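Local coordinates for Fe-regulated protein B (Neisseria meningitidis, PDB 4AIP) that is a TonB-dependent transporter of the outer membrane that takes up iron, and probably moves iron-siderophore complexes across it, at residues B[162-167]-B[557-562]; B[465-468]-B[474-477]; B[639-644]-B[648-653]. All blocks are in the same frame, centred on the assembly; numbering follows the deposited sequence.

Contact 1: residues B[162-167]-B[557-562]; sequences ATNGAI and QTIKDA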
loop_
_atom_site.group_PDB
_atom_site.type_symbol
_atom_site.label_atom_id
_atom_site.label_comp_id
_atom_site.label_asym_id
_atom_site.label_seq_id
_atom_site.Cartn_x
_atom_site.Cartn_y
_atom_site.Cartn_z
ATOM N N ALA B 162 -29.350 -25.364 2.063
ATOM C CA ALA B 162 -30.036 -24.755 3.169
ATOM C C ALA B 162 -30.543 -25.677 4.275
ATOM O O ALA B 162 -31.740 -25.629 4.612
ATOM C CB ALA B 162 -31.189 -23.863 2.672
ATOM N N THR B 163 -29.646 -26.431 4.896
ATOM C CA THR B 163 -30.051 -27.383 5.892
ATOM C C THR B 163 -30.178 -26.706 7.233
ATOM O O THR B 163 -31.166 -26.918 7.978
ATOM C CB THR B 163 -29.087 -28.591 6.033
ATOM O OG1 THR B 163 -27.803 -28.127 6.386
ATOM C CG2 THR B 163 -29.016 -29.460 4.763
ATOM N N ASN B 164 -29.207 -25.868 7.561
ATOM C CA ASN B 164 -29.212 -25.289 8.887
ATOM C C ASN B 164 -29.374 -23.746 8.929
ATOM O O ASN B 164 -29.440 -23.183 10.032
ATOM C CB ASN B 164 -27.968 -25.747 9.652
ATOM C CG ASN B 164 -28.223 -27.000 10.441
ATOM O OD1 ASN B 164 -27.405 -27.958 10.482
ATOM N ND2 ASN B 164 -29.389 -27.016 11.118
ATOM N N GLY B 165 -29.438 -23.080 7.752
ATOM C CA GLY B 165 -29.744 -21.640 7.729
ATOM C C GLY B 165 -28.542 -20.785 7.351
ATOM O O GLY B 165 -27.441 -21.318 7.028
ATOM N N ALA B 166 -28.725 -19.460 7.376
ATOM C CA ALA B 166 -27.745 -18.560 6.788
ATOM C C ALA B 166 -27.810 -17.141 7.319
ATOM O O ALA B 166 -28.898 -16.623 7.634
ATOM C CB ALA B 166 -27.930 -18.552 5.323
ATOM N N ILE B 167 -26.641 -16.512 7.457
ATOM C CA ILE B 167 -26.628 -15.040 7.517
ATOM C C ILE B 167 -26.627 -14.550 6.057
ATOM O O ILE B 167 -25.854 -15.073 5.228
ATOM C CB ILE B 167 -25.439 -14.456 8.316
ATOM C CG1 ILE B 167 -25.634 -14.715 9.787
ATOM C CG2 ILE B 167 -25.387 -12.939 8.178
ATOM C CD1 ILE B 167 -25.148 -15.980 10.202
ATOM N N GLN B 557 -34.982 -30.565 14.477
ATOM C CA GLN B 557 -34.141 -30.864 13.321
ATOM C C GLN B 557 -33.575 -32.296 13.406
ATOM O O GLN B 557 -33.012 -32.697 14.447
ATOM C CB GLN B 557 -32.991 -29.855 13.243
ATOM C CG GLN B 557 -31.966 -30.125 12.116
ATOM C CD GLN B 557 -32.344 -29.444 10.780
ATOM O OE1 GLN B 557 -33.408 -29.710 10.189
ATOM N NE2 GLN B 557 -31.507 -28.526 10.333
ATOM N N THR B 558 -33.701 -33.053 12.318
ATOM C CA THR B 558 -32.923 -34.287 12.170
ATOM C C THR B 558 -32.150 -34.188 10.881
ATOM O O THR B 558 -32.700 -33.770 9.864
ATOM C CB THR B 558 -33.858 -35.583 12.137
ATOM O OG1 THR B 558 -34.556 -35.694 13.376
ATOM C CG2 THR B 558 -33.073 -36.888 11.942
ATOM N N ILE B 559 -30.882 -34.601 10.895
ATOM C CA ILE B 559 -30.095 -34.594 9.681
ATOM C C ILE B 559 -29.388 -35.913 9.555
ATOM O O ILE B 559 -28.581 -36.278 10.431
ATOM C CB ILE B 559 -29.041 -33.486 9.648
ATOM C CG1 ILE B 559 -29.642 -32.120 9.986
ATOM C CG2 ILE B 559 -28.358 -33.425 8.239
ATOM C CD1 ILE B 559 -28.637 -30.990 9.827
ATOM N N LYS B 560 -29.657 -36.605 8.446
ATOM C CA LYS B 560 -29.138 -37.944 8.209
ATOM C C LYS B 560 -27.892 -37.847 7.383
ATOM O O LYS B 560 -27.729 -36.867 6.624
ATOM C CB LYS B 560 -30.189 -38.764 7.449
ATOM C CG LYS B 560 -31.525 -38.931 8.251
ATOM C CD LYS B 560 -32.387 -40.178 7.842
ATOM C CE LYS B 560 -33.379 -40.465 8.931
ATOM N NZ LYS B 560 -34.006 -41.785 8.753
ATOM N N ASP B 561 -27.016 -38.851 7.494
ATOM C CA ASP B 561 -25.810 -38.973 6.654
ATOM C C ASP B 561 -24.755 -37.866 6.845
ATOM O O ASP B 561 -23.968 -37.534 5.929
ATOM C CB ASP B 561 -26.164 -39.141 5.179
ATOM C CG ASP B 561 -26.994 -40.388 4.921
ATOM O OD1 ASP B 561 -26.638 -41.425 5.474
ATOM O OD2 ASP B 561 -27.984 -40.344 4.161
ATOM N N ALA B 562 -24.687 -37.339 8.060
ATOM C CA ALA B 562 -23.626 -36.413 8.416
ATOM C C ALA B 562 -22.242 -36.967 8.083
ATOM O O ALA B 562 -21.991 -38.181 8.195
ATOM C CB ALA B 562 -23.706 -36.085 9.884
#

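Contact 2: residues B[465-468]-B[474-477]; sequences RFKV and KTVS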
loop_
_atom_site.group_PDB
_atom_site.type_symbol
_atom_site.label_atom_id
_atom_site.label_comp_id
_atom_site.label_asym_id
_atom_site.label_seq_id
_atom_site.Cartn_x
_atom_site.Cartn_y
_atom_site.Cartn_z
ATOM N N ARG B 465 -28.516 -31.943 -7.039
ATOM C CA ARG B 465 -27.453 -32.929 -7.255
ATOM C C ARG B 465 -26.161 -32.264 -7.005
ATOM O O ARG B 465 -26.028 -31.063 -7.207
ATOM C CB ARG B 465 -27.364 -33.419 -8.704
ATOM C CG ARG B 465 -28.596 -33.253 -9.601
ATOM C CD ARG B 465 -28.227 -33.920 -10.933
ATOM N NE ARG B 465 -27.028 -34.742 -10.705
ATOM C CZ ARG B 465 -26.579 -35.664 -11.547
ATOM N NH1 ARG B 465 -27.248 -35.897 -12.692
ATOM N NH2 ARG B 465 -25.448 -36.347 -11.240
ATOM N N PHE B 466 -25.184 -33.065 -6.689
ATOM C CA PHE B 466 -23.886 -32.590 -6.577
ATOM C C PHE B 466 -23.002 -33.556 -7.261
ATOM O O PHE B 466 -23.364 -34.741 -7.448
ATOM C CB PHE B 466 -23.469 -32.506 -5.122
ATOM C CG PHE B 466 -23.300 -33.819 -4.436
ATOM C CD1 PHE B 466 -22.073 -34.497 -4.456
ATOM C CD2 PHE B 466 -24.351 -34.345 -3.675
ATOM C CE1 PHE B 466 -21.895 -35.722 -3.783
ATOM C CE2 PHE B 466 -24.178 -35.581 -2.962
ATOM C CZ PHE B 466 -22.953 -36.265 -3.018
ATOM N N LYS B 467 -21.794 -33.077 -7.521
ATOM C CA LYS B 467 -20.771 -33.962 -7.953
ATOM C C LYS B 467 -19.441 -33.567 -7.372
ATOM O O LYS B 467 -19.049 -32.371 -7.464
ATOM C CB LYS B 467 -20.735 -33.902 -9.443
ATOM C CG LYS B 467 -19.926 -34.934 -9.911
ATOM C CD LYS B 467 -19.725 -34.684 -11.334
ATOM C CE LYS B 467 -18.518 -35.444 -11.688
ATOM N NZ LYS B 467 -17.903 -34.503 -12.640
ATOM N N VAL B 468 -18.756 -34.539 -6.777
ATOM C CA VAL B 468 -17.518 -34.249 -6.040
ATOM C C VAL B 468 -16.389 -34.934 -6.754
ATOM O O VAL B 468 -16.431 -36.145 -6.927
ATOM C CB VAL B 468 -17.546 -34.705 -4.547
ATOM C CG1 VAL B 468 -16.213 -34.465 -3.915
ATOM C CG2 VAL B 468 -18.549 -33.940 -3.813
ATOM N N LYS B 474 -10.991 -38.884 -8.323
ATOM C CA LYS B 474 -12.174 -39.693 -8.115
ATOM C C LYS B 474 -13.434 -38.851 -8.071
ATOM O O LYS B 474 -13.473 -37.827 -7.409
ATOM C CB LYS B 474 -12.064 -40.537 -6.879
ATOM C CG LYS B 474 -13.353 -41.331 -6.661
ATOM C CD LYS B 474 -13.117 -42.646 -5.950
ATOM C CE LYS B 474 -14.441 -43.281 -5.651
ATOM N NZ LYS B 474 -14.259 -44.229 -4.533
ATOM N N THR B 475 -14.459 -39.322 -8.774
ATOM C CA THR B 475 -15.707 -38.623 -8.927
ATOM C C THR B 475 -16.894 -39.417 -8.322
ATOM O O THR B 475 -17.075 -40.591 -8.624
ATOM C CB THR B 475 -15.893 -38.343 -10.405
ATOM O OG1 THR B 475 -15.644 -36.956 -10.638
ATOM C CG2 THR B 475 -17.309 -38.664 -10.876
ATOM N N VAL B 476 -17.688 -38.786 -7.467
ATOM C CA VAL B 476 -18.839 -39.417 -6.833
ATOM C C VAL B 476 -19.975 -38.422 -6.847
ATOM O O VAL B 476 -19.774 -37.260 -6.493
ATOM C CB VAL B 476 -18.535 -39.816 -5.387
ATOM C CG1 VAL B 476 -19.814 -40.116 -4.617
ATOM C CG2 VAL B 476 -17.652 -41.016 -5.335
ATOM N N SER B 477 -21.157 -38.834 -7.304
ATOM C CA SER B 477 -22.304 -37.930 -7.231
ATOM C C SER B 477 -23.474 -38.593 -6.603
ATOM O O SER B 477 -23.391 -39.793 -6.300
ATOM C CB SER B 477 -22.685 -37.253 -8.552
ATOM O OG SER B 477 -22.371 -37.985 -9.640
#

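Contact 3: residues B[639-644]-B[648-653]; sequences SLAYRF and NLEIGW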
loop_
_atom_site.group_PDB
_atom_site.type_symbol
_atom_site.label_atom_id
_atom_site.label_comp_id
_atom_site.label_asym_id
_atom_site.label_seq_id
_atom_site.Cartn_x
_atom_site.Cartn_y
_atom_site.Cartn_z
ATOM N N SER B 639 -32.107 -4.890 25.573
ATOM C CA SER B 639 -31.663 -3.560 25.376
ATOM C C SER B 639 -32.677 -2.527 25.851
ATOM O O SER B 639 -33.849 -2.816 25.940
ATOM C CB SER B 639 -31.284 -3.349 23.914
ATOM O OG SER B 639 -32.414 -3.005 23.140
ATOM N N LEU B 640 -32.197 -1.316 26.149
ATOM C CA LEU B 640 -33.023 -0.223 26.655
ATOM C C LEU B 640 -32.448 1.056 26.040
ATOM O O LEU B 640 -31.263 1.313 26.131
ATOM C CB LEU B 640 -32.884 -0.199 28.177
ATOM C CG LEU B 640 -33.896 0.402 29.143
ATOM C CD1 LEU B 640 -35.327 0.039 28.786
ATOM C CD2 LEU B 640 -33.563 -0.098 30.538
ATOM N N ALA B 641 -33.262 1.853 25.380
ATOM C CA ALA B 641 -32.715 3.029 24.735
ATOM C C ALA B 641 -33.750 4.091 24.768
ATOM O O ALA B 641 -34.938 3.796 24.770
ATOM C CB ALA B 641 -32.325 2.731 23.262
ATOM N N TYR B 642 -33.295 5.326 24.782
ATOM C CA TYR B 642 -34.199 6.447 24.731
ATOM C C TYR B 642 -33.709 7.509 23.747
ATOM O O TYR B 642 -32.545 7.905 23.795
ATOM C CB TYR B 642 -34.442 7.042 26.154
ATOM C CG TYR B 642 -35.510 8.095 26.077
ATOM C CD1 TYR B 642 -36.855 7.757 25.800
ATOM C CD2 TYR B 642 -35.181 9.428 26.191
ATOM C CE1 TYR B 642 -37.867 8.779 25.650
ATOM C CE2 TYR B 642 -36.161 10.456 26.042
ATOM C CZ TYR B 642 -37.495 10.132 25.783
ATOM O OH TYR B 642 -38.419 11.177 25.668
ATOM N N ARG B 643 -34.618 7.999 22.900
ATOM C CA ARG B 643 -34.289 9.047 21.935
ATOM C C ARG B 643 -34.890 10.422 22.263
ATOM O O ARG B 643 -36.110 10.595 22.204
ATOM C CB ARG B 643 -34.679 8.641 20.484
ATOM C CG ARG B 643 -34.347 9.808 19.503
ATOM C CD ARG B 643 -33.824 9.366 18.155
ATOM N NE ARG B 643 -32.419 9.708 17.900
ATOM C CZ ARG B 643 -31.497 8.807 17.598
ATOM N NH1 ARG B 643 -31.829 7.540 17.588
ATOM N NH2 ARG B 643 -30.246 9.168 17.364
ATOM N N PHE B 644 -34.045 11.412 22.565
ATOM C CA PHE B 644 -34.547 12.710 23.021
ATOM C C PHE B 644 -34.943 13.506 21.853
ATOM O O PHE B 644 -34.222 13.516 20.848
ATOM C CB PHE B 644 -33.478 13.493 23.741
ATOM C CG PHE B 644 -33.058 12.873 25.004
ATOM C CD1 PHE B 644 -32.153 11.816 24.992
ATOM C CD2 PHE B 644 -33.590 13.323 26.229
ATOM C CE1 PHE B 644 -31.763 11.226 26.161
ATOM C CE2 PHE B 644 -33.192 12.741 27.415
ATOM C CZ PHE B 644 -32.272 11.691 27.387
ATOM N N ASN B 648 -31.057 15.709 19.115
ATOM C CA ASN B 648 -31.361 14.383 18.549
ATOM C C ASN B 648 -30.262 13.450 18.986
ATOM O O ASN B 648 -29.166 13.466 18.437
ATOM C CB ASN B 648 -31.450 14.440 17.042
ATOM C CG ASN B 648 -31.974 13.191 16.449
ATOM O OD1 ASN B 648 -31.567 12.079 16.807
ATOM N ND2 ASN B 648 -32.861 13.346 15.496
ATOM N N LEU B 649 -30.575 12.639 19.999
ATOM C CA LEU B 649 -29.591 11.878 20.724
ATOM C C LEU B 649 -30.263 10.649 21.362
ATOM O O LEU B 649 -31.272 10.749 22.069
ATOM C CB LEU B 649 -28.953 12.779 21.789
ATOM C CG LEU B 649 -27.922 12.243 22.806
ATOM C CD1 LEU B 649 -26.550 11.843 22.172
ATOM C CD2 LEU B 649 -27.744 13.302 23.969
ATOM N N GLU B 650 -29.717 9.483 21.083
ATOM C CA GLU B 650 -30.203 8.315 21.717
ATOM C C GLU B 650 -29.084 7.876 22.619
ATOM O O GLU B 650 -27.882 7.823 22.157
ATOM C CB GLU B 650 -30.530 7.214 20.680
ATOM C CG GLU B 650 -31.408 6.137 21.244
ATOM C CD GLU B 650 -31.932 5.153 20.221
ATOM O OE1 GLU B 650 -31.113 4.385 19.650
ATOM O OE2 GLU B 650 -33.175 5.119 20.052
ATOM N N ILE B 651 -29.452 7.589 23.879
ATOM C CA ILE B 651 -28.577 6.861 24.798
ATOM C C ILE B 651 -29.246 5.612 25.211
ATOM O O ILE B 651 -30.479 5.584 25.345
ATOM C CB ILE B 651 -28.285 7.590 26.134
ATOM C CG1 ILE B 651 -29.589 7.826 26.931
ATOM C CG2 ILE B 651 -27.451 8.863 25.884
ATOM C CD1 ILE B 651 -29.566 9.169 27.770
ATOM N N GLY B 652 -28.446 4.607 25.506
ATOM C CA GLY B 652 -29.008 3.356 25.925
ATOM C C GLY B 652 -28.025 2.335 26.380
ATOM O O GLY B 652 -26.851 2.582 26.441
ATOM N N TRP B 653 -28.536 1.192 26.775
ATOM C CA TRP B 653 -27.755 0.172 27.432
ATOM C C TRP B 653 -28.093 -1.076 26.648
ATOM O O TRP B 653 -29.202 -1.167 26.083
ATOM C CB TRP B 653 -28.229 -0.006 28.889
ATOM C CG TRP B 653 -27.859 -1.396 29.409
ATOM C CD1 TRP B 653 -26.624 -1.809 29.801
ATOM C CD2 TRP B 653 -28.705 -2.552 29.489
ATOM N NE1 TRP B 653 -26.657 -3.134 30.194
ATOM C CE2 TRP B 653 -27.909 -3.625 29.964
ATOM C CE3 TRP B 653 -30.077 -2.787 29.234
ATOM C CZ2 TRP B 653 -28.436 -4.910 30.204
ATOM C CZ3 TRP B 653 -30.598 -4.055 29.458
ATOM C CH2 TRP B 653 -29.777 -5.099 29.950
#

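Contact 1: residues B[162-167]-B[557-562]
Gln-557 reaches inward from the barrel wall and donates a hydrogen bond to a backbone carbonyl of the plug. Its NE2 lies 2.9 Å from Thr-163 O, with an N-H...O angle of 151°. The carbonyl oxygen lies in the amide plane of Gln-557. On the acceptor side the fit is less regular, because NE2 sits above the plane of the Thr-163 carbonyl. The side chain gets there by starting with CG anti to the backbone N and then bending at chi2 (89°). The bend brings the amide to the loop at Thr-163 and Asn-164.

The amide of Asn-164 meets the same group. Its plane is turned 61° from that of Gln-557. The end of Ile-559, CD1, comes up against this same amide of Asn-164. Ile-559 and Gln-557 are two residues apart on one strand, and both point toward the plug. The contact is small, with 153 Å² buried in total, and the four residues that touch are all buried.

This is a plug-to-barrel contact of the TonB-dependent receptor fold, in which the plug domain fills the barrel lumen. The loop at 163-164 leads into plug strand 165-171, which lies between strands 144-151 and 118-121. On the barrel side, strand 548-563 is flanked by strands 532-544 and 575-597. Thr-163 also touches Ala-534 of the former, and Ile-559 touches Ile-584 of the latter.

Contact 2: residues B[465-468]-B[474-477]
Val-468 and Val-476 are joined by two backbone hydrogen bonds, forming a hydrogen-bonded pair of an antiparallel beta hairpin in the barrel wall. Val-468 N donates to Val-476 O at 2.9 Å, and Val-476 N donates back to Val-468 O at 3.0 Å. Both bonds are nearly straight. A CA-H...O contact adds to them, with Thr-475 CA 3.3 Å from Val-468 O. The next pair, Lys-467 with Ser-477, is non-hydrogen-bonded. The two short strand segments run at 165° to each other.

The two valines share a buried face of the sheet, where both touch Ile-525 of strand 522-525. The ring of Phe-466 also reaches the second strand, with the backbone carbon of Ser-477 over one face toward the rim.

The other face carries Lys-467 and Ser-477 and is more exposed. Here the Arg-465 guanidinium meets Ser-477 with its edge. The end of the Lys-474 side chain leads away from the first strand, and its NZ forms a salt bridge with Asp-527. Lys-467 has CG anti to the backbone N (chi1 -169°), and its chain rises from the sheet and crosses the Thr-475 side chain obliquely. Lys-467 CE lies 3.4 Å from Thr-475 OG1 and 3.5 Å from Thr-475 CG2.

Contact 3: residues B[639-644]-B[648-653]
Arg-643 lays its guanidinium over Glu-650, with Glu-650 CB 3.3 Å above the guanidinium plane and toward its rim. The two side chains cross at about a right angle. The charged ends make only a long salt bridge, Arg-643 NH1 to Glu-650 OE2 at 3.7 Å. Asn-648 approaches the guanidinium at its edge instead. Arg-643 NE donates to Asn-648 OD1 at 2.7 Å, and NH2 adds a weak bond to the same oxygen. Bends at chi2 and chi3 bring the arginine head back over the second strand. Arg-643 NH2 also bonds Asn-693 OD1, so the group is held from the next strand too.

On the sheet face that carries Leu-640, Tyr-642, Phe-644, Ile-651 and Trp-653, Tyr-642 CD2 lies over the centre of the Phe-644 ring, 3.8 Å above it. The edge of the Phe-644 ring meets the second strand, with Phe-644 CE1 3.4 Å from Ile-651 CD1. Farther along, Leu-640 CB lies at the edge of the Trp-653 ring.

The frame is an antiparallel beta hairpin. Leu-640 with Trp-653 and Tyr-642 with Ile-651 each have two backbone hydrogen bonds. Gly-652 faces Ala-641 with their CA atoms 3.9 Å apart, a close approach of the two backbones.

In the barrel wall, strand 635-644 pairs with strand 600-615 on its other edge, and strand 649-662 pairs with strand 681-694. Ala-641 touches both Thr-601 and Phe-691 of these neighbours.

Contact 1 joins the plug to the barrel, whereas contacts 2 and 3 are each local hairpins within the barrel wall. Contact 2 lies nearer to contact 1, with centres 20 Å apart and nearest atoms about 9 Å apart. Along the chain it is nested inside the long loop that contact 1 closes. Contact 3 follows later in the sequence, and its centre is 38 Å from that of contact 1. The two hairpins lie on opposite sides of the chain's centre, 54 Å apart between centres. None of the three contacts touches another. All lie away from the bound detergent-like N8E molecule and from Arg-276, a residue seen to bind L-glutamate in this protein, though none is bound to this chain.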